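Local coordinates for protein ornithine carbamoyltransferase, anabolic (Campylobacter jejuni subsp. jejuni, PDB 3TPF) that probably catalyses the transfer of the carbamoyl group from carbamoyl phosphate to ornithine, giving citrulline and phosphate in arginine biosynthesis, at residues K3-L8 with Y124-V129; N118-L123 with S155-N160. All blocks are in the same frame, centred on the assembly; numbering follows the deposited sequence.

Interaction 1: residues K3-L8 with Y124-V129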
loop_
_atom_site.group_PDB
_atom_site.type_symbol
_atom_site.label_atom_id
_atom_site.label_comp_id
_atom_site.label_asym_id
_atom_site.label_seq_id
_atom_site.Cartn_x
_atom_site.Cartn_y
_atom_site.Cartn_z
ATOM N N LYS B 3 28.124 -3.946 2.022
ATOM C CA LYS B 3 27.993 -2.916 1.027
ATOM C C LYS B 3 26.500 -2.498 0.788
ATOM O O LYS B 3 25.632 -3.331 0.618
ATOM C CB LYS B 3 28.720 -3.337 -0.248
ATOM C CG LYS B 3 30.252 -3.223 -0.091
ATOM C CD LYS B 3 30.916 -2.051 -0.849
ATOM C CE LYS B 3 31.749 -2.501 -2.051
ATOM N NZ LYS B 3 31.804 -1.455 -3.114
ATOM N N HIS B 4 26.277 -1.190 0.842
ATOM C CA HIS B 4 25.115 -0.515 0.325
ATOM C C HIS B 4 25.255 -0.104 -1.163
ATOM O O HIS B 4 26.329 -0.116 -1.736
ATOM C CB HIS B 4 24.904 0.748 1.122
ATOM C CG HIS B 4 24.852 0.512 2.581
ATOM N ND1 HIS B 4 23.747 -0.016 3.180
ATOM C CD2 HIS B 4 25.751 0.713 3.571
ATOM C CE1 HIS B 4 23.969 -0.154 4.479
ATOM N NE2 HIS B 4 25.161 0.319 4.750
ATOM N N PHE B 5 24.168 0.345 -1.760
ATOM C CA PHE B 5 24.181 0.824 -3.146
ATOM C C PHE B 5 23.615 2.293 -3.180
ATOM O O PHE B 5 22.496 2.545 -3.490
ATOM C CB PHE B 5 23.389 -0.129 -4.032
ATOM C CG PHE B 5 23.527 0.191 -5.480
ATOM C CD1 PHE B 5 24.580 -0.334 -6.245
ATOM C CD2 PHE B 5 22.680 1.054 -6.074
ATOM C CE1 PHE B 5 24.772 0.009 -7.570
ATOM C CE2 PHE B 5 22.861 1.428 -7.387
ATOM C CZ PHE B 5 23.929 0.931 -8.141
ATOM N N LEU B 6 24.387 3.236 -2.776
ATOM C CA LEU B 6 23.952 4.640 -2.678
ATOM C C LEU B 6 24.374 5.461 -3.861
ATOM O O LEU B 6 23.836 6.518 -4.106
ATOM C CB LEU B 6 24.567 5.283 -1.418
ATOM C CG LEU B 6 24.291 4.493 -0.099
ATOM C CD1 LEU B 6 24.770 5.199 1.147
ATOM C CD2 LEU B 6 22.819 4.202 0.060
ATOM N N THR B 7 25.452 5.048 -4.501
ATOM C CA THR B 7 25.971 5.682 -5.710
ATOM C C THR B 7 26.905 4.750 -6.480
ATOM O O THR B 7 27.642 3.970 -5.894
ATOM C CB THR B 7 26.771 6.967 -5.407
ATOM O OG1 THR B 7 27.403 7.411 -6.620
ATOM C CG2 THR B 7 27.810 6.701 -4.355
ATOM N N LEU B 8 26.935 4.882 -7.785
ATOM C CA LEU B 8 27.849 4.046 -8.533
ATOM C C LEU B 8 29.323 4.358 -8.245
ATOM O O LEU B 8 30.238 3.604 -8.621
ATOM C CB LEU B 8 27.549 4.178 -10.015
ATOM C CG LEU B 8 26.227 3.467 -10.332
ATOM C CD1 LEU B 8 25.648 3.787 -11.687
ATOM C CD2 LEU B 8 26.542 2.002 -10.160
ATOM N N TYR B 124 22.285 11.863 -6.601
ATOM C CA TYR B 124 22.569 10.685 -7.465
ATOM C C TYR B 124 21.303 9.900 -7.758
ATOM O O TYR B 124 20.411 9.782 -6.930
ATOM C CB TYR B 124 23.552 9.728 -6.841
ATOM C CG TYR B 124 24.847 10.314 -6.373
ATOM C CD1 TYR B 124 25.162 10.347 -5.037
ATOM C CD2 TYR B 124 25.768 10.750 -7.242
ATOM C CE1 TYR B 124 26.336 10.879 -4.582
ATOM C CE2 TYR B 124 26.954 11.294 -6.804
ATOM C CZ TYR B 124 27.220 11.349 -5.471
ATOM O OH TYR B 124 28.391 11.903 -5.015
ATOM N N HIS B 125 21.222 9.400 -8.959
ATOM C CA HIS B 125 20.114 8.546 -9.322
ATOM C C HIS B 125 20.605 7.274 -9.983
ATOM O O HIS B 125 20.272 6.980 -11.096
ATOM C CB HIS B 125 19.115 9.315 -10.184
ATOM C CG HIS B 125 17.807 8.583 -10.377
ATOM N ND1 HIS B 125 17.463 7.467 -9.638
ATOM C CD2 HIS B 125 16.798 8.768 -11.265
ATOM C CE1 HIS B 125 16.309 6.992 -10.065
ATOM N NE2 HIS B 125 15.882 7.757 -11.057
ATOM N N PRO B 126 21.417 6.497 -9.276
ATOM C CA PRO B 126 22.131 5.356 -9.885
ATOM C C PRO B 126 21.325 4.241 -10.445
ATOM O O PRO B 126 21.779 3.646 -11.421
ATOM C CB PRO B 126 22.930 4.788 -8.726
ATOM C CG PRO B 126 22.122 5.165 -7.530
ATOM C CD PRO B 126 21.650 6.559 -7.832
ATOM N N THR B 127 20.220 3.863 -9.858
ATOM C CA THR B 127 19.439 2.729 -10.464
ATOM C C THR B 127 18.946 3.124 -11.891
ATOM O O THR B 127 18.950 2.321 -12.833
ATOM C CB THR B 127 18.243 2.268 -9.648
ATOM O OG1 THR B 127 17.391 3.405 -9.407
ATOM C CG2 THR B 127 18.659 1.651 -8.352
ATOM N N GLN B 128 18.701 4.409 -12.083
ATOM C CA GLN B 128 18.322 4.893 -13.405
ATOM C C GLN B 128 19.470 4.736 -14.432
ATOM O O GLN B 128 19.301 4.285 -15.572
ATOM C CB GLN B 128 17.847 6.353 -13.313
ATOM C CG GLN B 128 17.368 6.885 -14.639
ATOM C CD GLN B 128 16.087 6.196 -15.207
ATOM O OE1 GLN B 128 15.185 5.811 -14.445
ATOM N NE2 GLN B 128 15.987 6.111 -16.566
ATOM N N VAL B 129 20.644 5.183 -14.022
ATOM C CA VAL B 129 21.791 5.080 -14.919
ATOM C C VAL B 129 22.042 3.648 -15.206
ATOM O O VAL B 129 22.335 3.321 -16.327
ATOM C CB VAL B 129 22.946 5.797 -14.349
ATOM C CG1 VAL B 129 24.220 5.409 -15.053
ATOM C CG2 VAL B 129 22.626 7.290 -14.340
#
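L6 O accepts a hydrogen bond from N118 ND2 and also lies against P126 CG (4.1 Å) and Y124 CD1 (4.2 Å). The hydroxyl OG1 of T7 accepts from the backbone N of R9, while Y124 OH bonds to R9 NH1. T7 lies over one face of the Y124 ring in a CH-pi contact. T7 CB is 4.0 Å from the centroid of the Y124 ring, 18° off the ring normal. With OG1 anti to the backbone N of T7 (chi1 172°), the hydroxyl also sits above the centre of the ring. The rest of the contact is apolar and centres on P126. F5 CE2 reaches P126 CB at 3.6 Å, with the two side chains running past each other in opposite directions. L8 CG meets P126 CB at 3.9 Å, and L8 CD1 lies 4.0 Å from V129 CG1. H125 is the N-cap of helix 126-138, and H125 to Q128 are predicted to bind carbamoyl phosphate. The contact is buried on several sides. Helix 279-302 sets L296 against F5 and T127. Helix 157-169 sets T165 against L8 and V129. L6 faces L106 of helix 102-111, and the backbone of F5 bonds to V116 on strand 116-118.

Interaction 2: residues N118-L123 with S155-N160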
loop_
_atom_site.group_PDB
_atom_site.type_symbol
_atom_site.label_atom_id
_atom_site.label_comp_id
_atom_site.label_asym_id
_atom_site.label_seq_id
_atom_site.Cartn_x
_atom_site.Cartn_y
_atom_site.Cartn_z
ATOM N N ASN B 118 19.771 3.426 -3.029
ATOM C CA ASN B 118 19.380 4.831 -3.274
ATOM C C ASN B 118 18.460 4.832 -4.493
ATOM O O ASN B 118 18.910 4.846 -5.627
ATOM C CB ASN B 118 20.562 5.694 -3.605
ATOM C CG ASN B 118 20.165 7.167 -4.031
ATOM O OD1 ASN B 118 18.969 7.514 -3.992
ATOM N ND2 ASN B 118 21.180 8.041 -4.358
ATOM N N ALA B 119 17.163 4.830 -4.273
ATOM C CA ALA B 119 16.204 4.875 -5.375
ATOM C C ALA B 119 16.128 6.291 -5.986
ATOM O O ALA B 119 15.390 6.471 -6.976
ATOM C CB ALA B 119 14.829 4.470 -4.875
ATOM N N LEU B 120 16.734 7.302 -5.330
ATOM C CA LEU B 120 16.839 8.639 -5.878
ATOM C C LEU B 120 17.097 9.715 -4.800
ATOM O O LEU B 120 16.445 9.742 -3.797
ATOM C CB LEU B 120 15.630 9.075 -6.671
ATOM C CG LEU B 120 15.807 10.539 -7.206
ATOM C CD1 LEU B 120 15.340 10.584 -8.682
ATOM C CD2 LEU B 120 15.079 11.518 -6.383
ATOM N N SER B 121 18.134 10.501 -5.005
ATOM C CA SER B 121 18.492 11.547 -4.071
ATOM C C SER B 121 18.859 12.783 -4.855
ATOM O O SER B 121 18.977 12.714 -6.058
ATOM C CB SER B 121 19.659 11.135 -3.189
ATOM O OG SER B 121 20.893 11.178 -3.888
ATOM N N GLU B 122 19.064 13.884 -4.195
ATOM C CA GLU B 122 19.332 15.105 -4.949
ATOM C C GLU B 122 20.699 15.035 -5.647
ATOM O O GLU B 122 20.936 15.708 -6.672
ATOM C CB GLU B 122 19.176 16.393 -4.074
ATOM C CG GLU B 122 20.372 16.812 -3.211
ATOM C CD GLU B 122 20.581 15.933 -1.966
ATOM O OE1 GLU B 122 21.318 16.371 -1.025
ATOM O OE2 GLU B 122 20.035 14.771 -1.947
ATOM N N LEU B 123 21.589 14.235 -5.076
ATOM C CA LEU B 123 22.935 14.063 -5.670
ATOM C C LEU B 123 23.000 12.970 -6.773
ATOM O O LEU B 123 23.765 13.106 -7.714
ATOM C CB LEU B 123 23.975 13.705 -4.628
ATOM C CG LEU B 123 24.233 14.726 -3.589
ATOM C CD1 LEU B 123 25.316 14.130 -2.736
ATOM C CD2 LEU B 123 24.813 16.043 -4.076
ATOM N N SER B 155 22.493 20.512 -14.230
ATOM C CA SER B 155 23.508 19.890 -13.344
ATOM C C SER B 155 22.831 19.148 -12.172
ATOM O O SER B 155 23.191 19.312 -10.992
ATOM C CB SER B 155 24.530 20.906 -12.841
ATOM O OG SER B 155 24.069 21.498 -11.616
ATOM N N ASN B 156 21.860 18.320 -12.512
ATOM C CA ASN B 156 21.059 17.612 -11.515
ATOM C C ASN B 156 21.662 16.239 -11.136
ATOM O O ASN B 156 22.780 15.906 -11.539
ATOM C CB ASN B 156 19.631 17.416 -12.038
ATOM C CG ASN B 156 19.571 16.487 -13.230
ATOM O OD1 ASN B 156 20.582 15.972 -13.656
ATOM N ND2 ASN B 156 18.407 16.293 -13.779
ATOM N N ASN B 157 20.927 15.477 -10.350
ATOM C CA ASN B 157 21.355 14.091 -9.975
ATOM C C ASN B 157 21.712 13.180 -11.152
ATOM O O ASN B 157 22.709 12.477 -11.126
ATOM C CB ASN B 157 20.308 13.367 -9.084
ATOM C CG ASN B 157 18.931 13.346 -9.683
ATOM O OD1 ASN B 157 18.735 13.677 -10.870
ATOM N ND2 ASN B 157 17.960 12.996 -8.862
HETATM N N MSE B 158 20.885 13.223 -12.185
HETATM C CA MSE B 158 21.066 12.382 -13.405
HETATM C C MSE B 158 22.384 12.685 -14.107
HETATM O O MSE B 158 23.092 11.780 -14.601
HETATM C CB MSE B 158 19.962 12.651 -14.423
HETATM C CG MSE B 158 18.757 11.789 -14.166
HETATM SE SE MSE B 158 19.167 9.876 -14.320
HETATM C CE MSE B 158 19.727 9.779 -16.228
ATOM N N CYS B 159 22.731 13.966 -14.118
ATOM C CA CYS B 159 23.975 14.443 -14.703
ATOM C C CYS B 159 25.162 13.915 -13.944
ATOM O O CYS B 159 26.136 13.419 -14.512
ATOM C CB CYS B 159 24.000 15.987 -14.677
ATOM S SG CYS B 159 25.526 16.686 -15.266
ATOM N N ASN B 160 25.080 14.070 -12.629
ATOM C CA ASN B 160 26.101 13.581 -11.738
ATOM C C ASN B 160 26.359 12.081 -11.966
ATOM O O ASN B 160 27.482 11.632 -12.118
ATOM C CB ASN B 160 25.653 13.724 -10.306
ATOM C CG ASN B 160 25.568 15.122 -9.855
ATOM O OD1 ASN B 160 26.329 15.991 -10.274
ATOM N ND2 ASN B 160 24.690 15.339 -8.903
#
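N160 and N157 each donate a side-chain N-H to a backbone carbonyl of the 118-123 loop. N160 ND2 bonds to L123 O at 2.7 Å, with an N-H...O angle of 153°. N157 ND2 bonds to S121 O at 3.0 Å and is somewhat straighter, at 162°. In both bonds the acceptor lies in the amide plane of the asparagine. The donors are tilted from the carbonyl planes. N157 CG lies between the backbone N and the carbonyl carbon of N157 (chi1 54°), and this turns the amide toward S121. L123 O also receives a CA-H...O contact from N157 CA at 3.4 Å. This carbonyl therefore meets two residues one helical turn apart.

The loop is also held by its own side chains and by helix 102-111: S121 OG bonds to N118 ND2, to Y124 N and to H102 ND1, and E122 OE2 bonds to H102 N. On the helix side, N156 is the N-cap. Its OD1 accepts from C159 N at 3.0 Å, and its ND2 bonds weakly to D221 OD2.

N157 CB rests against E122 O at 3.4 Å. L120 crosses N157 at about a right angle, and L120 CD1 lies 3.6 Å from N157 ND2. L120 also touches H125.

Helix 157-169 follows strand 148-152 of the Rossmann-like ornithine-binding domain. Its capped start meets a loop of the carbamoyl-phosphate domain. N157 is predicted to bind L-ornithine, consistent with the active-site cleft between the two domains of carbamoyltransferases.

The centres of the two interactions are 9 Å apart, and their segments alternate along the chain: 3-8, 118-123, 124-129, 155-160. Segments 118-123 and 124-129 are consecutive. They form the path from strand 116-118, at one edge of the four-stranded parallel sheet, into helix 126-138. The contacts also touch directly. N118 N is 2.9 Å from F5 O, a probable hydrogen bond. Interaction 1 stays within the carbamoyl-phosphate domain, whereas interaction 2 reaches the ornithine domain. Together they tie the N-terminal segment, the start of helix 126-138 with its predicted carbamoyl-phosphate residues and a helix start with a predicted ornithine residue into one region.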